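Local coordinates for cortical-lytic enzyme (Clostridium perfringens, PDB 5JIP), which probably acts as a lysozyme-type muramidase that hydrolyses the cortex peptidoglycan of the spore during germination, at residues A76-D81 / L112-P117; D83-Q88 / V128-R133. All blocks are in the same frame, centred on the assembly; numbering follows the deposited sequence.

In the fold
Both contacts belong to the TIM-barrel-like catalytic domain of this family 25 glycoside hydrolase. Their centres lie about 8 Å apart. Contact 1 joins the loop after strand 70-75 to the end of strand 111-113 and the loop beyond it. Contact 2 joins helices 83-100 and 124-142, which follow those loops in the chain. The two meet directly. Lys77 O probably accepts a hydrogen bond from Gln88 NE2, at 3.0 Å. Pro78 CA packs on Trp130 CE2 at 3.5 Å. A bound MES probably marks the substrate pocket at the C-terminal ends of the barrel strands. Contact 1 borders it and contact 2 packs behind. Both lie away from the magnesium site of Asp227, Met230, Asp258 and Asp304.

Contact 1 of 2, residues A76-D81 / L112-P117; sequences AKPSKD and LDVETP
Leu112 meets Ala76 through one methyl: CD1 lies 3.8 Å from Ala76 CB. Its CG is anti to the backbone N (chi1 -180°), and CD1 extends from there to the alanine. Trp130 of helix 124-142 also touches Ala76. Asp113 contributes its backbone to this contact. Ala76 N donates to Asp113 O at 2.8 Å, and the N-H...O angle of 173° makes the bond nearly straight. The same carbonyl takes a second bond, from a water that also donates to Ala76 O and accepts from Glu115 N. This water therefore ties the two segments together. The carboxylate of Asp113 turns to a bound MES and is hydrogen-bonded to its N4.

Strands 70-75 and 111-113 are parallel neighbours in the barrel sheet of the family 25 domain, and the contact lies at their C-terminal ends. A TIM barrel carries its active site at this end. Val114 continues the apolar lining, with CG2 4.0 Å from Ala76 CB. Glu115 OE2 also bonds the MES N4. Asp113 and Glu115 match the acidic Asp-X-Glu motif of family 25, consistent with the active-site pocket. Thr116 turns its methyl inward: CG2 is 3.4 Å from Ala76 O and 3.8 Å from Pro78 CD. Its OG1 is anti to the backbone N (chi1 -167°) and shares a water with Lys77 NZ. Thr116 O is buried against the ring of Pro78, 3.3 Å from CD, and has no hydrogen-bonding partner in the model. A cis peptide bond leads into Pro117, whose CD faces Pro78 CD at 4.4 Å.

Contact 2 of 2, residues D83-Q88 / V128-R133; sequences DSAVIQ and VNWIDR
The indole of Trp130 reaches from helix 124-142 to Ser84, Ala85 and Gln88 of helix 83-100. The two helices pack side by side on the outside of the TIM-barrel-like domain. Over the short segments the axes come within 8.4 Å, and the N-to-C directions differ by 35°. Trp130 CG is anti to its own backbone N (chi1 -171°), which carries the ring over to the other helix. Ala85 CB sits over one face in a CH-pi contact, 3.6 Å from the centroid of the five-membered ring. At the ring edge, NE1 donates to Ser84 OG at 2.9 Å, with the oxygen almost in the ring plane. That OG stands between its backbone N and carbonyl carbon (chi1 66°). Ser84 OG also bonds Asp81 O and probably Ser79 OG, which should help to hold the hydroxyl in place.

The extended Gln88 chain brings its amide to the six-membered end of the indole, the two planes tilted against each other. OE1 accepts from His74 NE2, and NE2 is turned to the backbone O of Lys77. Bends at chi2 and chi3 fold the Arg133 chain across Val86. Its CG lies 3.7 Å from Ala85 CB, and its CD lies 3.8 Å from Val86 CG2.

Contact 1 of 2, residues A76-D81 / L112-P117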
loop_
_atom_site.group_PDB
_atom_site.type_symbol
_atom_site.label_atom_id
_atom_site.label_comp_id
_atom_site.label_asym_id
_atom_site.label_seq_id
_atom_site.Cartn_x
_atom_site.Cartn_y
_atom_site.Cartn_z
ATOM N N ALA A 76 21.340 -21.168 -5.443
ATOM C CA ALA A 76 22.116 -20.324 -6.339
ATOM C C ALA A 76 23.559 -20.811 -6.472
ATOM O O ALA A 76 24.148 -21.350 -5.530
ATOM C CB ALA A 76 22.113 -18.905 -5.816
ATOM N N LYS A 77 24.135 -20.601 -7.655
ATOM C CA LYS A 77 25.588 -20.631 -7.817
ATOM C C LYS A 77 26.059 -19.292 -8.374
ATOM O O LYS A 77 26.117 -19.092 -9.598
ATOM C CB LYS A 77 26.041 -21.782 -8.703
ATOM C CG LYS A 77 27.551 -21.995 -8.538
ATOM C CD LYS A 77 28.049 -23.337 -9.041
ATOM C CE LYS A 77 29.550 -23.535 -8.690
ATOM N NZ LYS A 77 29.818 -23.755 -7.200
ATOM N N PRO A 78 26.398 -18.348 -7.513
ATOM C CA PRO A 78 26.815 -17.023 -7.992
ATOM C C PRO A 78 28.203 -17.080 -8.606
ATOM O O PRO A 78 28.978 -18.004 -8.357
ATOM C CB PRO A 78 26.799 -16.157 -6.720
ATOM C CG PRO A 78 25.942 -16.931 -5.741
ATOM C CD PRO A 78 26.227 -18.375 -6.054
ATOM N N SER A 79 28.499 -16.083 -9.440
ATOM C CA SER A 79 29.806 -15.968 -10.071
ATOM C C SER A 79 30.045 -14.507 -10.421
ATOM O O SER A 79 29.175 -13.646 -10.222
ATOM C CB SER A 79 29.914 -16.867 -11.305
ATOM O OG SER A 79 29.335 -16.282 -12.461
ATOM N N LYS A 80 31.249 -14.231 -10.942
ATOM C CA LYS A 80 31.577 -12.892 -11.424
ATOM C C LYS A 80 30.877 -12.573 -12.737
ATOM O O LYS A 80 30.811 -11.402 -13.127
ATOM C CB LYS A 80 33.097 -12.728 -11.619
ATOM C CG LYS A 80 33.913 -12.877 -10.347
ATOM C CD LYS A 80 35.400 -12.588 -10.559
ATOM C CE LYS A 80 36.194 -13.048 -9.352
ATOM N NZ LYS A 80 37.624 -12.680 -9.440
ATOM N N ASP A 81 30.369 -13.578 -13.439
ATOM C CA ASP A 81 29.685 -13.353 -14.706
ATOM C C ASP A 81 28.194 -13.172 -14.436
ATOM O O ASP A 81 27.515 -14.104 -13.998
ATOM C CB ASP A 81 29.944 -14.500 -15.678
ATOM C CG ASP A 81 29.181 -14.334 -16.966
ATOM O OD1 ASP A 81 28.673 -13.222 -17.208
ATOM O OD2 ASP A 81 29.079 -15.305 -17.734
ATOM N N LEU A 112 15.223 -17.272 -3.748
ATOM C CA LEU A 112 16.621 -17.483 -4.107
ATOM C C LEU A 112 17.415 -17.834 -2.853
ATOM O O LEU A 112 17.479 -17.050 -1.904
ATOM C CB LEU A 112 17.200 -16.243 -4.787
ATOM C CG LEU A 112 18.660 -16.321 -5.231
ATOM C CD1 LEU A 112 18.788 -17.258 -6.406
ATOM C CD2 LEU A 112 19.116 -14.921 -5.608
ATOM N N ASP A 113 17.998 -19.022 -2.861
ATOM C CA ASP A 113 18.728 -19.599 -1.733
ATOM C C ASP A 113 20.214 -19.418 -2.005
ATOM O O ASP A 113 20.766 -20.065 -2.901
ATOM C CB ASP A 113 18.311 -21.070 -1.603
ATOM C CG ASP A 113 19.211 -21.907 -0.682
ATOM O OD1 ASP A 113 20.122 -21.373 -0.010
ATOM O OD2 ASP A 113 18.949 -23.135 -0.625
ATOM N N VAL A 114 20.857 -18.523 -1.248
ATOM C CA VAL A 114 22.252 -18.148 -1.461
ATOM C C VAL A 114 23.043 -18.586 -0.237
ATOM O O VAL A 114 22.840 -18.075 0.875
ATOM C CB VAL A 114 22.421 -16.644 -1.717
ATOM C CG1 VAL A 114 23.899 -16.300 -1.941
ATOM C CG2 VAL A 114 21.590 -16.222 -2.894
ATOM N N GLU A 115 23.931 -19.537 -0.444
ATOM C CA GLU A 115 24.748 -20.105 0.618
ATOM C C GLU A 115 26.188 -20.286 0.170
ATOM O O GLU A 115 26.980 -20.856 0.920
ATOM C CB GLU A 115 24.193 -21.476 1.069
ATOM C CG GLU A 115 22.861 -21.420 1.745
ATOM C CD GLU A 115 22.280 -22.811 1.939
ATOM O OE1 GLU A 115 22.997 -23.680 2.498
ATOM O OE2 GLU A 115 21.127 -23.030 1.515
ATOM N N THR A 116 26.538 -19.844 -1.030
ATOM C CA THR A 116 27.840 -20.074 -1.627
ATOM C C THR A 116 28.158 -18.860 -2.489
ATOM O O THR A 116 27.232 -18.165 -2.933
ATOM C CB THR A 116 27.835 -21.384 -2.436
ATOM O OG1 THR A 116 29.174 -21.770 -2.768
ATOM C CG2 THR A 116 27.030 -21.254 -3.693
ATOM N N PRO A 117 29.444 -18.542 -2.712
ATOM C CA PRO A 117 30.656 -19.166 -2.166
ATOM C C PRO A 117 31.007 -18.606 -0.810
ATOM O O PRO A 117 30.628 -17.472 -0.492
ATOM C CB PRO A 117 31.726 -18.807 -3.198
ATOM C CG PRO A 117 31.308 -17.434 -3.661
ATOM C CD PRO A 117 29.778 -17.439 -3.643
HETATM O O HOH W 1 23.629 -20.757 -2.982
HETATM O O HOH W 2 30.187 -21.405 -5.416
#

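Contact 2 of 2, residues D83-Q88 / V128-R133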
loop_
_atom_site.group_PDB
_atom_site.type_symbol
_atom_site.label_atom_id
_atom_site.label_comp_id
_atom_site.label_asym_id
_atom_site.label_seq_id
_atom_site.Cartn_x
_atom_site.Cartn_y
_atom_site.Cartn_z
ATOM N N ASP A 83 25.766 -12.811 -16.518
ATOM C CA ASP A 83 24.890 -13.573 -17.401
ATOM C C ASP A 83 24.382 -14.831 -16.721
ATOM O O ASP A 83 23.307 -15.318 -17.070
ATOM C CB ASP A 83 25.597 -13.984 -18.700
ATOM C CG ASP A 83 25.933 -12.810 -19.580
ATOM O OD1 ASP A 83 25.290 -11.753 -19.408
ATOM O OD2 ASP A 83 26.827 -12.951 -20.441
ATOM N N SER A 84 25.161 -15.406 -15.798
ATOM C CA SER A 84 24.709 -16.629 -15.133
ATOM C C SER A 84 23.557 -16.358 -14.173
ATOM O O SER A 84 22.783 -17.283 -13.868
ATOM C CB SER A 84 25.862 -17.304 -14.374
ATOM O OG SER A 84 26.320 -16.518 -13.299
ATOM N N ALA A 85 23.406 -15.113 -13.714
ATOM C CA ALA A 85 22.245 -14.783 -12.889
ATOM C C ALA A 85 20.977 -14.772 -13.726
ATOM O O ALA A 85 19.920 -15.243 -13.274
ATOM C CB ALA A 85 22.447 -13.445 -12.190
ATOM N N VAL A 86 21.068 -14.255 -14.954
ATOM C CA VAL A 86 19.929 -14.282 -15.865
ATOM C C VAL A 86 19.596 -15.715 -16.246
ATOM O O VAL A 86 18.428 -16.106 -16.282
ATOM C CB VAL A 86 20.233 -13.424 -17.111
ATOM C CG1 VAL A 86 19.115 -13.507 -18.121
ATOM C CG2 VAL A 86 20.478 -11.993 -16.715
ATOM N N ILE A 87 20.614 -16.521 -16.555
ATOM C CA ILE A 87 20.366 -17.915 -16.927
ATOM C C ILE A 87 19.682 -18.664 -15.798
ATOM O O ILE A 87 18.718 -19.410 -16.021
ATOM C CB ILE A 87 21.678 -18.604 -17.330
ATOM C CG1 ILE A 87 22.146 -18.042 -18.669
ATOM C CG2 ILE A 87 21.513 -20.136 -17.357
ATOM C CD1 ILE A 87 23.590 -18.358 -18.954
ATOM N N GLN A 88 20.204 -18.533 -14.578
ATOM C CA GLN A 88 19.614 -19.268 -13.472
ATOM C C GLN A 88 18.214 -18.765 -13.168
ATOM O O GLN A 88 17.319 -19.570 -12.890
ATOM C CB GLN A 88 20.500 -19.198 -12.244
ATOM C CG GLN A 88 21.708 -20.127 -12.378
ATOM C CD GLN A 88 22.671 -20.012 -11.243
ATOM O OE1 GLN A 88 22.296 -20.097 -10.065
ATOM N NE2 GLN A 88 23.943 -19.848 -11.585
ATOM N N VAL A 128 26.559 -9.368 -4.337
ATOM C CA VAL A 128 25.291 -8.655 -4.295
ATOM C C VAL A 128 24.829 -8.300 -5.707
ATOM O O VAL A 128 23.645 -8.409 -6.012
ATOM C CB VAL A 128 25.399 -7.415 -3.379
ATOM C CG1 VAL A 128 24.171 -6.529 -3.501
ATOM C CG2 VAL A 128 25.597 -7.803 -1.891
ATOM N N ASN A 129 25.736 -7.829 -6.582
ATOM C CA ASN A 129 25.355 -7.578 -7.964
ATOM C C ASN A 129 24.742 -8.818 -8.619
ATOM O O ASN A 129 23.797 -8.710 -9.410
ATOM C CB ASN A 129 26.562 -7.112 -8.772
ATOM C CG ASN A 129 26.885 -5.656 -8.545
ATOM O OD1 ASN A 129 26.171 -4.943 -7.825
ATOM N ND2 ASN A 129 27.957 -5.201 -9.166
ATOM N N TRP A 130 25.287 -9.999 -8.331
ATOM C CA TRP A 130 24.745 -11.224 -8.919
ATOM C C TRP A 130 23.331 -11.499 -8.417
ATOM O O TRP A 130 22.425 -11.770 -9.205
ATOM C CB TRP A 130 25.675 -12.400 -8.616
ATOM C CG TRP A 130 25.310 -13.623 -9.354
ATOM C CD1 TRP A 130 25.844 -14.071 -10.538
ATOM C CD2 TRP A 130 24.310 -14.579 -8.982
ATOM N NE1 TRP A 130 25.229 -15.236 -10.919
ATOM C CE2 TRP A 130 24.285 -15.570 -9.979
ATOM C CE3 TRP A 130 23.425 -14.690 -7.897
ATOM C CZ2 TRP A 130 23.420 -16.681 -9.913
ATOM C CZ3 TRP A 130 22.573 -15.772 -7.843
ATOM C CH2 TRP A 130 22.581 -16.761 -8.844
ATOM N N ILE A 131 23.118 -11.396 -7.103
ATOM C CA ILE A 131 21.783 -11.574 -6.540
ATOM C C ILE A 131 20.814 -10.555 -7.127
ATOM O O ILE A 131 19.696 -10.886 -7.529
ATOM C CB ILE A 131 21.847 -11.460 -5.014
ATOM C CG1 ILE A 131 22.726 -12.568 -4.464
ATOM C CG2 ILE A 131 20.426 -11.436 -4.414
ATOM C CD1 ILE A 131 23.013 -12.395 -2.994
ATOM N N ASP A 132 21.235 -9.293 -7.163
ATOM C CA ASP A 132 20.398 -8.205 -7.645
ATOM C C ASP A 132 20.005 -8.417 -9.103
ATOM O O ASP A 132 18.883 -8.103 -9.508
ATOM C CB ASP A 132 21.182 -6.902 -7.455
ATOM C CG ASP A 132 20.302 -5.670 -7.378
ATOM O OD1 ASP A 132 19.095 -5.777 -7.079
ATOM O OD2 ASP A 132 20.851 -4.577 -7.614
ATOM N N ARG A 133 20.925 -8.945 -9.919
ATOM C CA ARG A 133 20.597 -9.215 -11.308
ATOM C C ARG A 133 19.588 -10.345 -11.414
ATOM O O ARG A 133 18.658 -10.287 -12.229
ATOM C CB ARG A 133 21.875 -9.567 -12.084
ATOM C CG ARG A 133 21.624 -10.082 -13.505
ATOM C CD ARG A 133 20.995 -9.024 -14.415
ATOM N NE ARG A 133 21.840 -7.833 -14.495
ATOM C CZ ARG A 133 22.790 -7.637 -15.409
ATOM N NH1 ARG A 133 23.505 -6.514 -15.391
ATOM N NH2 ARG A 133 23.032 -8.551 -16.345
#